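Lantibiotic dehydratase (Microbispora corallina, PDB 5EHK) probably dehydrates serine and threonine residues of a lantibiotic precursor peptide in a tRNA-dependent reaction on the route to NAI-107. Local coordinates at residues P456-A461 / W668-E673; H182-D187 / S318-L323; L560-A565 / G628-P633; T156-L161 / R377-V382. One frame throughout, in Å; residues are numbered along the deposited sequence.

Contact 1. Residues P456-A461 / W668-E673; sequences PRRSAA and WGALSE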
loop_
_atom_site.group_PDB
_atom_site.type_symbol
_atom_site.label_atom_id
_atom_site.label_comp_id
_atom_site.label_asym_id
_atom_site.label_seq_id
_atom_site.Cartn_x
_atom_site.Cartn_y
_atom_site.Cartn_z
ATOM N N PRO A 456 11.511 -0.316 6.480
ATOM C CA PRO A 456 12.658 -0.530 7.367
ATOM C C PRO A 456 12.618 0.536 8.444
ATOM O O PRO A 456 12.254 1.682 8.157
ATOM C CB PRO A 456 13.860 -0.326 6.449
ATOM C CG PRO A 456 13.361 -0.629 5.093
ATOM C CD PRO A 456 11.915 -0.202 5.069
ATOM N N ARG A 457 12.925 0.154 9.677
ATOM C CA ARG A 457 12.719 1.044 10.813
ATOM C C ARG A 457 13.578 2.301 10.717
ATOM O O ARG A 457 14.633 2.302 10.081
ATOM C CB ARG A 457 13.029 0.307 12.113
ATOM C CG ARG A 457 12.711 1.104 13.355
ATOM C CD ARG A 457 13.287 0.450 14.554
ATOM N NE ARG A 457 12.824 1.095 15.774
ATOM C CZ ARG A 457 13.107 0.637 16.983
ATOM N NH1 ARG A 457 13.838 -0.470 17.097
ATOM N NH2 ARG A 457 12.674 1.267 18.066
ATOM N N ARG A 458 13.103 3.379 11.321
ATOM C CA ARG A 458 13.888 4.601 11.410
ATOM C C ARG A 458 13.882 5.117 12.831
ATOM O O ARG A 458 12.819 5.314 13.421
ATOM C CB ARG A 458 13.383 5.668 10.416
ATOM C CG ARG A 458 13.267 5.163 8.965
ATOM C CD ARG A 458 12.789 6.230 7.999
ATOM N NE ARG A 458 11.406 5.979 7.589
ATOM C CZ ARG A 458 10.366 6.670 8.044
ATOM N NH1 ARG A 458 10.550 7.666 8.902
ATOM N NH2 ARG A 458 9.146 6.379 7.630
ATOM N N SER A 459 15.072 5.364 13.370
ATOM C CA SER A 459 15.195 5.739 14.770
ATOM C C SER A 459 16.250 6.798 14.976
ATOM O O SER A 459 17.404 6.592 14.613
ATOM C CB SER A 459 15.573 4.516 15.605
ATOM O OG SER A 459 15.576 4.846 16.980
ATOM N N ALA A 460 15.864 7.926 15.564
ATOM C CA ALA A 460 16.842 8.938 15.939
ATOM C C ALA A 460 17.798 8.298 16.938
ATOM O O ALA A 460 19.003 8.520 16.894
ATOM C CB ALA A 460 16.172 10.158 16.534
ATOM N N ALA A 461 17.239 7.490 17.833
ATOM C CA ALA A 461 18.005 6.770 18.844
ATOM C C ALA A 461 19.104 5.862 18.271
ATOM O O ALA A 461 20.278 5.976 18.624
ATOM C CB ALA A 461 17.054 5.959 19.688
ATOM N N TRP A 668 18.273 -3.238 12.568
ATOM C CA TRP A 668 19.012 -2.018 12.261
ATOM C C TRP A 668 18.159 -1.062 11.442
ATOM O O TRP A 668 18.460 0.132 11.357
ATOM C CB TRP A 668 20.311 -2.318 11.519
ATOM C CG TRP A 668 21.543 -2.504 12.401
ATOM C CD1 TRP A 668 22.368 -3.596 12.442
ATOM C CD2 TRP A 668 22.085 -1.560 13.340
ATOM N NE1 TRP A 668 23.386 -3.386 13.340
ATOM C CE2 TRP A 668 23.233 -2.149 13.911
ATOM C CE3 TRP A 668 21.710 -0.281 13.754
ATOM C CZ2 TRP A 668 24.012 -1.498 14.873
ATOM C CZ3 TRP A 668 22.480 0.360 14.712
ATOM C CH2 TRP A 668 23.622 -0.249 15.258
ATOM N N GLY A 669 17.106 -1.596 10.824
ATOM C CA GLY A 669 16.185 -0.770 10.067
ATOM C C GLY A 669 16.849 -0.128 8.867
ATOM O O GLY A 669 17.657 -0.759 8.188
ATOM N N ALA A 670 16.490 1.126 8.605
ATOM C CA ALA A 670 17.038 1.881 7.479
ATOM C C ALA A 670 18.560 1.956 7.557
ATOM O O ALA A 670 19.250 2.002 6.517
ATOM C CB ALA A 670 16.465 3.278 7.457
ATOM N N LEU A 671 19.074 1.925 8.792
ATOM C CA LEU A 671 20.496 2.088 9.046
ATOM C C LEU A 671 21.311 0.966 8.458
ATOM O O LEU A 671 22.523 1.024 8.440
ATOM C CB LEU A 671 20.787 2.237 10.534
ATOM C CG LEU A 671 20.571 3.660 11.040
ATOM C CD1 LEU A 671 20.521 3.733 12.551
ATOM C CD2 LEU A 671 21.675 4.569 10.485
ATOM N N SER A 672 20.641 -0.025 7.902
ATOM C CA SER A 672 21.328 -1.161 7.317
ATOM C C SER A 672 22.138 -0.764 6.078
ATOM O O SER A 672 22.972 -1.538 5.588
ATOM C CB SER A 672 20.311 -2.262 7.012
ATOM O OG SER A 672 20.546 -2.851 5.759
ATOM N N GLU A 673 21.912 0.454 5.593
ATOM C CA GLU A 673 22.595 0.930 4.392
ATOM C C GLU A 673 24.017 1.449 4.666
ATOM O O GLU A 673 24.826 1.555 3.732
ATOM C CB GLU A 673 21.781 2.027 3.704
ATOM C CG GLU A 673 20.384 1.601 3.267
ATOM C CD GLU A 673 20.406 0.439 2.280
ATOM O OE1 GLU A 673 21.276 0.438 1.376
ATOM O OE2 GLU A 673 19.543 -0.465 2.405
#

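Contact 2. Residues H182-D187 / S318-L323; sequences HRLERD and SESAAL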
loop_
_atom_site.group_PDB
_atom_site.type_symbol
_atom_site.label_atom_id
_atom_site.label_comp_id
_atom_site.label_asym_id
_atom_site.label_seq_id
_atom_site.Cartn_x
_atom_site.Cartn_y
_atom_site.Cartn_z
ATOM N N HIS A 182 6.469 -45.750 -4.023
ATOM C CA HIS A 182 5.532 -45.670 -5.141
ATOM C C HIS A 182 5.412 -47.008 -5.865
ATOM O O HIS A 182 4.310 -47.444 -6.198
ATOM C CB HIS A 182 6.002 -44.612 -6.136
ATOM C CG HIS A 182 5.904 -43.213 -5.622
ATOM N ND1 HIS A 182 6.455 -42.138 -6.281
ATOM C CD2 HIS A 182 5.319 -42.714 -4.505
ATOM C CE1 HIS A 182 6.214 -41.033 -5.598
ATOM N NE2 HIS A 182 5.533 -41.356 -4.513
ATOM N N ARG A 183 6.550 -47.666 -6.087
ATOM C CA ARG A 183 6.581 -48.935 -6.807
ATOM C C ARG A 183 5.922 -49.998 -5.966
ATOM O O ARG A 183 5.237 -50.870 -6.492
ATOM C CB ARG A 183 8.014 -49.341 -7.142
ATOM C CG ARG A 183 8.635 -48.576 -8.315
ATOM C CD ARG A 183 10.152 -48.738 -8.350
ATOM N NE ARG A 183 10.581 -50.134 -8.424
ATOM C CZ ARG A 183 11.815 -50.551 -8.146
ATOM N NH1 ARG A 183 12.739 -49.685 -7.749
ATOM N NH2 ARG A 183 12.120 -51.838 -8.240
ATOM N N LEU A 184 6.106 -49.913 -4.655
ATOM C CA LEU A 184 5.402 -50.798 -3.747
ATOM C C LEU A 184 3.883 -50.499 -3.728
ATOM O O LEU A 184 3.074 -51.411 -3.522
ATOM C CB LEU A 184 5.993 -50.670 -2.341
ATOM C CG LEU A 184 7.369 -51.296 -2.080
ATOM C CD1 LEU A 184 7.637 -51.416 -0.590
ATOM C CD2 LEU A 184 7.487 -52.646 -2.739
ATOM N N GLU A 185 3.499 -49.244 -3.996
ATOM C CA GLU A 185 2.090 -48.808 -3.918
ATOM C C GLU A 185 1.256 -49.288 -5.115
ATOM O O GLU A 185 0.026 -49.341 -5.054
ATOM C CB GLU A 185 1.972 -47.275 -3.744
ATOM C CG GLU A 185 2.150 -46.766 -2.283
ATOM C CD GLU A 185 2.208 -45.224 -2.141
ATOM O OE1 GLU A 185 2.479 -44.513 -3.140
ATOM O OE2 GLU A 185 1.990 -44.726 -1.010
ATOM N N ARG A 186 1.937 -49.637 -6.201
ATOM C CA ARG A 186 1.280 -50.167 -7.392
ATOM C C ARG A 186 0.997 -51.671 -7.246
ATOM O O ARG A 186 0.179 -52.237 -7.964
ATOM C CB ARG A 186 2.131 -49.881 -8.626
ATOM C CG ARG A 186 2.312 -48.406 -8.924
ATOM C CD ARG A 186 3.283 -48.202 -10.078
ATOM N NE ARG A 186 2.992 -49.096 -11.204
ATOM C CZ ARG A 186 3.616 -49.065 -12.381
ATOM N NH1 ARG A 186 4.576 -48.172 -12.612
ATOM N NH2 ARG A 186 3.280 -49.936 -13.327
ATOM N N ASP A 187 1.687 -52.315 -6.319
ATOM C CA ASP A 187 1.450 -53.725 -6.033
ATOM C C ASP A 187 0.119 -53.909 -5.297
ATOM O O ASP A 187 0.042 -53.715 -4.075
ATOM C CB ASP A 187 2.623 -54.271 -5.217
ATOM C CG ASP A 187 2.511 -55.760 -4.916
ATOM O OD1 ASP A 187 3.481 -56.486 -5.235
ATOM O OD2 ASP A 187 1.489 -56.197 -4.338
ATOM N N SER A 318 6.120 -60.781 -7.080
ATOM C CA SER A 318 7.491 -61.240 -7.273
ATOM C C SER A 318 8.513 -60.114 -7.117
ATOM O O SER A 318 9.123 -59.977 -6.056
ATOM C CB SER A 318 7.662 -61.969 -8.620
ATOM O OG SER A 318 7.058 -61.275 -9.705
ATOM N N GLU A 319 8.673 -59.290 -8.154
ATOM C CA GLU A 319 9.730 -58.274 -8.154
ATOM C C GLU A 319 9.535 -57.188 -7.099
ATOM O O GLU A 319 10.404 -56.334 -6.930
ATOM C CB GLU A 319 9.911 -57.622 -9.531
ATOM C CG GLU A 319 8.749 -56.783 -10.016
ATOM C CD GLU A 319 7.600 -57.605 -10.548
ATOM O OE1 GLU A 319 7.205 -58.599 -9.896
ATOM O OE2 GLU A 319 7.087 -57.246 -11.628
ATOM N N SER A 320 8.390 -57.194 -6.420
ATOM C CA SER A 320 8.198 -56.306 -5.282
ATOM C C SER A 320 9.110 -56.757 -4.141
ATOM O O SER A 320 9.807 -55.939 -3.527
ATOM C CB SER A 320 6.723 -56.223 -4.861
ATOM O OG SER A 320 6.021 -55.247 -5.633
ATOM N N ALA A 321 9.141 -58.063 -3.883
ATOM C CA ALA A 321 10.050 -58.608 -2.867
ATOM C C ALA A 321 11.500 -58.512 -3.341
ATOM O O ALA A 321 12.427 -58.597 -2.538
ATOM C CB ALA A 321 9.682 -60.058 -2.497
ATOM N N ALA A 322 11.688 -58.325 -4.647
ATOM C CA ALA A 322 13.011 -58.057 -5.197
ATOM C C ALA A 322 13.431 -56.661 -4.750
ATOM O O ALA A 322 14.521 -56.472 -4.205
ATOM C CB ALA A 322 12.996 -58.153 -6.711
ATOM N N LEU A 323 12.535 -55.694 -4.966
ATOM C CA LEU A 323 12.719 -54.310 -4.526
ATOM C C LEU A 323 12.882 -54.253 -3.023
ATOM O O LEU A 323 13.688 -53.469 -2.514
ATOM C CB LEU A 323 11.506 -53.456 -4.902
ATOM C CG LEU A 323 11.543 -51.964 -4.544
ATOM C CD1 LEU A 323 12.878 -51.337 -4.902
ATOM C CD2 LEU A 323 10.411 -51.208 -5.210
#

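Contact 3. Residues L560-A565 / G628-P633; sequences LHIQDA and GREVVP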
loop_
_atom_site.group_PDB
_atom_site.type_symbol
_atom_site.label_atom_id
_atom_site.label_comp_id
_atom_site.label_asym_id
_atom_site.label_seq_id
_atom_site.Cartn_x
_atom_site.Cartn_y
_atom_site.Cartn_z
ATOM N N LEU A 560 1.949 -23.735 27.945
ATOM C CA LEU A 560 0.936 -23.229 27.023
ATOM C C LEU A 560 0.442 -21.861 27.494
ATOM O O LEU A 560 0.554 -21.528 28.679
ATOM C CB LEU A 560 -0.213 -24.219 26.942
ATOM C CG LEU A 560 0.262 -25.625 26.572
ATOM C CD1 LEU A 560 -0.907 -26.582 26.482
ATOM C CD2 LEU A 560 1.058 -25.620 25.244
ATOM N N HIS A 561 -0.136 -21.070 26.592
ATOM C CA HIS A 561 -0.497 -19.687 26.938
ATOM C C HIS A 561 -2.001 -19.471 27.003
ATOM O O HIS A 561 -2.467 -18.399 27.383
ATOM C CB HIS A 561 0.132 -18.719 25.944
ATOM C CG HIS A 561 -0.271 -18.985 24.531
ATOM N ND1 HIS A 561 -0.005 -20.182 23.893
ATOM C CD2 HIS A 561 -0.945 -18.224 23.641
ATOM C CE1 HIS A 561 -0.494 -20.141 22.666
ATOM N NE2 HIS A 561 -1.063 -18.961 22.487
ATOM N N ILE A 562 -2.750 -20.495 26.606
ATOM C CA ILE A 562 -4.203 -20.511 26.739
ATOM C C ILE A 562 -4.591 -21.549 27.774
ATOM O O ILE A 562 -4.132 -22.691 27.708
ATOM C CB ILE A 562 -4.893 -20.878 25.416
ATOM C CG1 ILE A 562 -4.391 -19.989 24.254
ATOM C CG2 ILE A 562 -6.404 -20.857 25.590
ATOM C CD1 ILE A 562 -4.422 -18.533 24.524
ATOM N N GLN A 563 -5.427 -21.163 28.734
ATOM C CA GLN A 563 -5.839 -22.076 29.804
ATOM C C GLN A 563 -6.595 -23.248 29.248
ATOM O O GLN A 563 -7.457 -23.088 28.386
ATOM C CB GLN A 563 -6.699 -21.353 30.835
ATOM C CG GLN A 563 -5.879 -20.376 31.624
ATOM C CD GLN A 563 -6.674 -19.209 32.150
ATOM O OE1 GLN A 563 -7.893 -19.296 32.346
ATOM N NE2 GLN A 563 -5.986 -18.091 32.365
ATOM N N ASP A 564 -6.228 -24.423 29.744
ATOM C CA ASP A 564 -6.913 -25.665 29.436
ATOM C C ASP A 564 -6.685 -26.161 28.012
ATOM O O ASP A 564 -7.308 -27.125 27.557
ATOM C CB ASP A 564 -8.394 -25.535 29.715
ATOM C CG ASP A 564 -9.034 -26.862 29.946
ATOM O OD1 ASP A 564 -8.330 -27.778 30.469
ATOM O OD2 ASP A 564 -10.230 -26.973 29.605
ATOM N N ALA A 565 -5.751 -25.525 27.327
ATOM C CA ALA A 565 -5.478 -25.864 25.958
ATOM C C ALA A 565 -4.912 -27.274 25.832
ATOM O O ALA A 565 -4.195 -27.755 26.702
ATOM C CB ALA A 565 -4.518 -24.857 25.385
ATOM N N GLY A 628 -14.691 -28.220 22.758
ATOM C CA GLY A 628 -14.660 -26.849 23.225
ATOM C C GLY A 628 -13.413 -26.485 24.020
ATOM O O GLY A 628 -13.469 -25.767 25.024
ATOM N N ARG A 629 -12.274 -26.994 23.572
ATOM C CA ARG A 629 -10.998 -26.608 24.125
ATOM C C ARG A 629 -10.092 -26.029 23.023
ATOM O O ARG A 629 -10.209 -26.378 21.853
ATOM C CB ARG A 629 -10.345 -27.813 24.783
ATOM C CG ARG A 629 -11.220 -28.495 25.834
ATOM C CD ARG A 629 -10.543 -29.747 26.411
ATOM N NE ARG A 629 -9.225 -29.494 26.988
ATOM C CZ ARG A 629 -8.321 -30.443 27.238
ATOM N NH1 ARG A 629 -8.581 -31.707 26.946
ATOM N NH2 ARG A 629 -7.138 -30.131 27.754
ATOM N N GLU A 630 -9.224 -25.097 23.370
ATOM C CA GLU A 630 -8.286 -24.615 22.378
ATOM C C GLU A 630 -7.200 -25.650 22.107
ATOM O O GLU A 630 -6.993 -26.589 22.860
ATOM C CB GLU A 630 -7.703 -23.263 22.776
ATOM C CG GLU A 630 -8.767 -22.162 22.735
ATOM C CD GLU A 630 -8.208 -20.778 22.454
ATOM O OE1 GLU A 630 -7.119 -20.681 21.839
ATOM O OE2 GLU A 630 -8.863 -19.782 22.848
ATOM N N VAL A 631 -6.529 -25.491 20.984
ATOM C CA VAL A 631 -5.435 -26.354 20.650
ATOM C C VAL A 631 -4.311 -25.397 20.405
ATOM O O VAL A 631 -4.521 -24.335 19.831
ATOM C CB VAL A 631 -5.734 -27.206 19.412
ATOM C CG1 VAL A 631 -4.474 -27.946 18.931
ATOM C CG2 VAL A 631 -6.870 -28.180 19.718
ATOM N N VAL A 632 -3.142 -25.721 20.933
ATOM C CA VAL A 632 -1.955 -24.941 20.675
ATOM C C VAL A 632 -0.941 -25.812 19.958
ATOM O O VAL A 632 -0.138 -26.514 20.577
ATOM C CB VAL A 632 -1.392 -24.363 21.955
ATOM C CG1 VAL A 632 -0.103 -23.590 21.671
ATOM C CG2 VAL A 632 -2.456 -23.496 22.619
ATOM N N PRO A 633 -0.971 -25.763 18.622
ATOM C CA PRO A 633 -0.043 -26.600 17.858
ATOM C C PRO A 633 1.364 -26.039 17.874
ATOM O O PRO A 633 1.563 -24.824 17.950
ATOM C CB PRO A 633 -0.609 -26.575 16.437
ATOM C CG PRO A 633 -1.603 -25.496 16.408
ATOM C CD PRO A 633 -2.004 -25.134 17.790
HETATM O O HOH W 1 -9.243 -24.355 26.166
#

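Contact 4. Residues T156-L161 / R377-V382; sequences TSAKWL and RLPEVV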
loop_
_atom_site.group_PDB
_atom_site.type_symbol
_atom_site.label_atom_id
_atom_site.label_comp_id
_atom_site.label_asym_id
_atom_site.label_seq_id
_atom_site.Cartn_x
_atom_site.Cartn_y
_atom_site.Cartn_z
ATOM N N THR A 156 28.320 -26.194 37.166
ATOM C CA THR A 156 28.987 -25.210 38.005
ATOM C C THR A 156 30.442 -25.114 37.575
ATOM O O THR A 156 31.160 -24.196 37.965
ATOM C CB THR A 156 28.839 -25.545 39.511
ATOM O OG1 THR A 156 29.159 -26.924 39.726
ATOM C CG2 THR A 156 27.394 -25.308 39.969
ATOM N N SER A 157 30.840 -26.011 36.681
ATOM C CA SER A 157 32.224 -26.067 36.226
ATOM C C SER A 157 32.358 -26.164 34.707
ATOM O O SER A 157 31.845 -27.104 34.089
ATOM C CB SER A 157 32.937 -27.246 36.894
ATOM O OG SER A 157 32.286 -28.473 36.593
ATOM N N ALA A 158 33.075 -25.213 34.116
ATOM C CA ALA A 158 33.336 -25.230 32.678
ATOM C C ALA A 158 34.103 -26.483 32.287
ATOM O O ALA A 158 34.881 -27.003 33.084
ATOM C CB ALA A 158 34.111 -23.999 32.262
ATOM N N LYS A 159 33.844 -26.981 31.080
ATOM C CA LYS A 159 34.566 -28.119 30.522
ATOM C C LYS A 159 34.520 -28.056 28.991
ATOM O O LYS A 159 33.504 -27.664 28.421
ATOM C CB LYS A 159 33.956 -29.438 31.033
ATOM C CG LYS A 159 34.609 -30.702 30.450
ATOM C CD LYS A 159 33.857 -32.001 30.769
ATOM C CE LYS A 159 34.088 -32.514 32.184
ATOM N NZ LYS A 159 33.741 -33.969 32.266
ATOM N N TRP A 160 35.597 -28.448 28.318
ATOM C CA TRP A 160 35.592 -28.477 26.859
ATOM C C TRP A 160 36.435 -29.607 26.274
ATOM O O TRP A 160 37.503 -29.376 25.722
ATOM C CB TRP A 160 36.050 -27.143 26.280
ATOM C CG TRP A 160 35.722 -26.978 24.810
ATOM C CD1 TRP A 160 36.353 -27.579 23.744
ATOM C CD2 TRP A 160 34.700 -26.147 24.248
ATOM N NE1 TRP A 160 35.779 -27.177 22.562
ATOM C CE2 TRP A 160 34.764 -26.297 22.840
ATOM C CE3 TRP A 160 33.738 -25.287 24.793
ATOM C CZ2 TRP A 160 33.893 -25.618 21.970
ATOM C CZ3 TRP A 160 32.875 -24.608 23.926
ATOM C CH2 TRP A 160 32.963 -24.779 22.532
ATOM N N LEU A 161 35.945 -30.833 26.401
ATOM C CA LEU A 161 36.697 -32.005 25.982
ATOM C C LEU A 161 36.505 -32.401 24.518
ATOM O O LEU A 161 35.657 -33.227 24.196
ATOM C CB LEU A 161 36.359 -33.186 26.896
ATOM C CG LEU A 161 37.476 -34.214 27.071
ATOM C CD1 LEU A 161 38.682 -33.568 27.746
ATOM C CD2 LEU A 161 36.956 -35.408 27.870
ATOM N N ARG A 377 30.647 -28.204 28.658
ATOM C CA ARG A 377 29.897 -27.783 29.820
ATOM C C ARG A 377 30.134 -26.317 30.057
ATOM O O ARG A 377 31.240 -25.821 29.875
ATOM C CB ARG A 377 30.271 -28.604 31.052
ATOM C CG ARG A 377 29.631 -29.969 31.053
ATOM C CD ARG A 377 30.299 -30.886 32.037
ATOM N NE ARG A 377 29.923 -32.271 31.784
ATOM C CZ ARG A 377 28.984 -32.917 32.462
ATOM N NH1 ARG A 377 28.336 -32.301 33.444
ATOM N NH2 ARG A 377 28.704 -34.177 32.161
ATOM N N LEU A 378 29.088 -25.612 30.448
ATOM C CA LEU A 378 29.229 -24.193 30.672
ATOM C C LEU A 378 28.655 -23.875 32.042
ATOM O O LEU A 378 27.665 -24.467 32.456
ATOM C CB LEU A 378 28.496 -23.409 29.581
ATOM C CG LEU A 378 28.832 -23.651 28.111
ATOM C CD1 LEU A 378 27.811 -22.912 27.260
ATOM C CD2 LEU A 378 30.245 -23.172 27.766
ATOM N N PRO A 379 29.302 -22.955 32.764
ATOM C CA PRO A 379 28.886 -22.606 34.120
ATOM C C PRO A 379 27.581 -21.845 34.093
ATOM O O PRO A 379 27.158 -21.384 33.038
ATOM C CB PRO A 379 29.999 -21.673 34.585
ATOM C CG PRO A 379 30.489 -21.038 33.342
ATOM C CD PRO A 379 30.469 -22.165 32.336
ATOM N N GLU A 380 26.979 -21.686 35.259
ATOM C CA GLU A 380 25.725 -20.977 35.387
ATOM C C GLU A 380 25.791 -19.486 35.030
ATOM O O GLU A 380 24.776 -18.884 34.698
ATOM C CB GLU A 380 25.193 -21.152 36.814
ATOM C CG GLU A 380 24.812 -22.568 37.159
ATOM C CD GLU A 380 23.633 -23.062 36.337
ATOM O OE1 GLU A 380 22.759 -22.214 35.999
ATOM O OE2 GLU A 380 23.590 -24.284 36.029
ATOM N N VAL A 381 26.966 -18.880 35.076
ATOM C CA VAL A 381 27.030 -17.442 34.824
ATOM C C VAL A 381 26.662 -17.173 33.366
ATOM O O VAL A 381 26.051 -16.156 33.050
ATOM C CB VAL A 381 28.427 -16.827 35.186
ATOM C CG1 VAL A 381 29.532 -17.387 34.284
ATOM C CG2 VAL A 381 28.395 -15.299 35.151
ATOM N N VAL A 382 27.003 -18.116 32.492
ATOM C CA VAL A 382 26.681 -18.000 31.078
ATOM C C VAL A 382 25.186 -18.195 30.830
ATOM O O VAL A 382 24.567 -17.390 30.138
ATOM C CB VAL A 382 27.491 -18.983 30.234
ATOM C CG1 VAL A 382 26.933 -19.039 28.805
ATOM C CG2 VAL A 382 28.955 -18.573 30.240
#

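Contact 1. Residues P456-A461 / W668-E673
Ala670 meets Arg457 through its backbone, the N-H of Ala670 N reaching Arg457 O at 2.6 Å along a nearly straight line (175° at the hydrogen) and in the carbonyl plane. The torsions of the two arginines set which of their atoms stay at the contact. Arg457 carries CG opposite its own backbone nitrogen (chi1 -174°) and stays extended as far as NE, which leads the guanidinium away to Leu487, whose carbonyl oxygen accepts from NH2. What remains at the contact is the root of the side chain, with Arg457 CB 3.9 Å from Gly669 CA. Gly669 has no side chain to hold the loop off, and its CA lies 4.0 Å from that of Arg457. Arg458 behaves differently: CG swings back beside the backbone nitrogen (chi1 -52°) and approaches the methyl of Ala670, CG to CB 4.0 Å, before a bend at CD sends the charged end to a salt bridge with Glu455. Pro456 adds its CB, which lies 3.7 Å from Ala670 N. Ala670 also packs on Ala670 of the second subunit, so the contact lies at the dimer interface. Just downstream, Ser459 OG caps Leu462 N. The arrangement is that of an N-capped helix, 460-471, whose incoming loop is pinned by one backbone bond to the start of a 3-10 turn, 670-673.

Contact 2. Residues H182-D187 / S318-L323
Arg183 lays one face of its guanidinium against the end of Leu323. The CD2 methyl of Leu323 sits over the centre of the group, 3.3 Å above its plane, and CD1 lies on the same side, 3.3 Å from Arg183 NH1. The leucine carries CG anti to its backbone nitrogen (chi1 -179°), which carries the branch toward the arginine, both methyls meeting it; the arginine chain, bent near its end, brings the flat group across them instead of past them. Arg183 NH1 also makes a weak hydrogen bond to Val359 O. Leu184 comes in at a slant, its CD2 4.1 Å from Leu323 CD2, and the same side chain also touches Val298 and Val302 of helix 294-306. The pairing thus illustrates helix-helix packing at the ends of helices: the C-terminal part of helix 174-185 packs on the N-terminal part of helix 318-339, with the N-cap residue of the following helix, 188-191, joining in. That residue is Asp187. Its OD2 caps Leu190 N, whereas OD1 turns to the other segment, accepting from Ser320 OG at 2.9 Å on its anti side, 19° out of the carboxylate plane. Asp187 OD1 also accepts from Ser317 N, so this buried carboxylate is gripped by three donors, which would be expected to stabilise its negative charge.

Contact 3. Residues L560-A565 / G628-P633
Arg629 bends at CD (chi3 56°), and this turn swings the edge of its guanidinium onto the carbonyl oxygen of Asp564. Val632, with CG1 anti to its backbone nitrogen (chi1 178°), spreads its two methyls toward His561 and Ala565. The arginine grips side-on, NE at 3.1 Å and NH2 at 3.0 Å from the one atom Asp564 O: NE arrives almost in line with the C=O bond, NH2 from 43° above the carbonyl plane. The Asp564 carboxylate adds a long salt bridge, OD2 to Arg629 NE at 3.8 Å. Asp564 is the third residue of a type II beta turn, Ile562 to Ala565, and the chain leaves this turn into strand 566-572, which lies parallel to strand 629-634 and pairs with it through Val566. Water bridges the approach to the paired region, donating to Gln563 O and accepting from Glu630 N at 2.9 Å. Val632 CG1 touches the ring edge of His561 in plane, 3.6 Å from CE1, and its CG2 lies 3.7 Å from Ala565 CB. Ile562 crosses Glu630 at about a right angle, CG2 to CD 3.6 Å, while Glu630 OE2 turns to a salt bridge with Arg619 and a bond from His802 N.

Contact 4. Residues T156-L161 / R377-V382
Arg377 opens the second segment by pairing with Lys159 in both directions: Arg377 N donates to Lys159 O at 2.9 Å, nearly straight at 174°, and Lys159 N returns a bond to Arg377 O at 3.1 Å. This is an antiparallel hydrogen-bonded pair, so the two side chains rise from the same face of the sheet and run side by side, CB of Lys159 to CB of Arg377 at 3.8 Å and CD to CD at 3.9 Å. The lysine, with CG anti to its backbone nitrogen (chi1 177°), bends at chi3 and stays beside the arginine, CD and CE lying along Arg377 CD and NE. Their charged ends come close, Lys159 NZ to Arg377 NE at 4.2 Å, yet both gather round Glu375, which forms a salt bridge with Arg377 NE and a long, weak ion pair with Lys159 NZ. Leu378 turns its backbone the other way, bonding to Arg153 and Asp155. Strand 366-379 is flanked by strand 147-155, parallel to it, and by strand 159-162, antiparallel, and the short link 156-158 carries the chain from one edge of it to the other. Pro379 meets that link, its CD 4.1 Å from Ala158 CB and its CB 4.4 Å from Thr156 O, with Leu515 of helix 512-516 packing on its ring. The proline is also the N-cap residue of helix 380-395, where Glu380 forms a salt bridge with Arg383.

In the fold
Followed from the N terminus, the chain enters contact 4 at 156-161 and then contact 2 at 182-187; contact 2 closes at 318-323, and contact 4 closes round it at 377-382. The same pattern repeats further on: contact 1 opens at 456-461, contact 3 opens and closes within its loop, and 668-673 completes contact 1. The result is two nested pairs in series, with no loops crossing. Contact 4 ties strands together, contact 2 helix ends, contact 3 a turn to a strand, and contact 1 a helix entrance to a 3-10 turn. None touches another: the centres of contacts 1 and 2 lie about 59 Å apart, on opposite sides of the chain's centre.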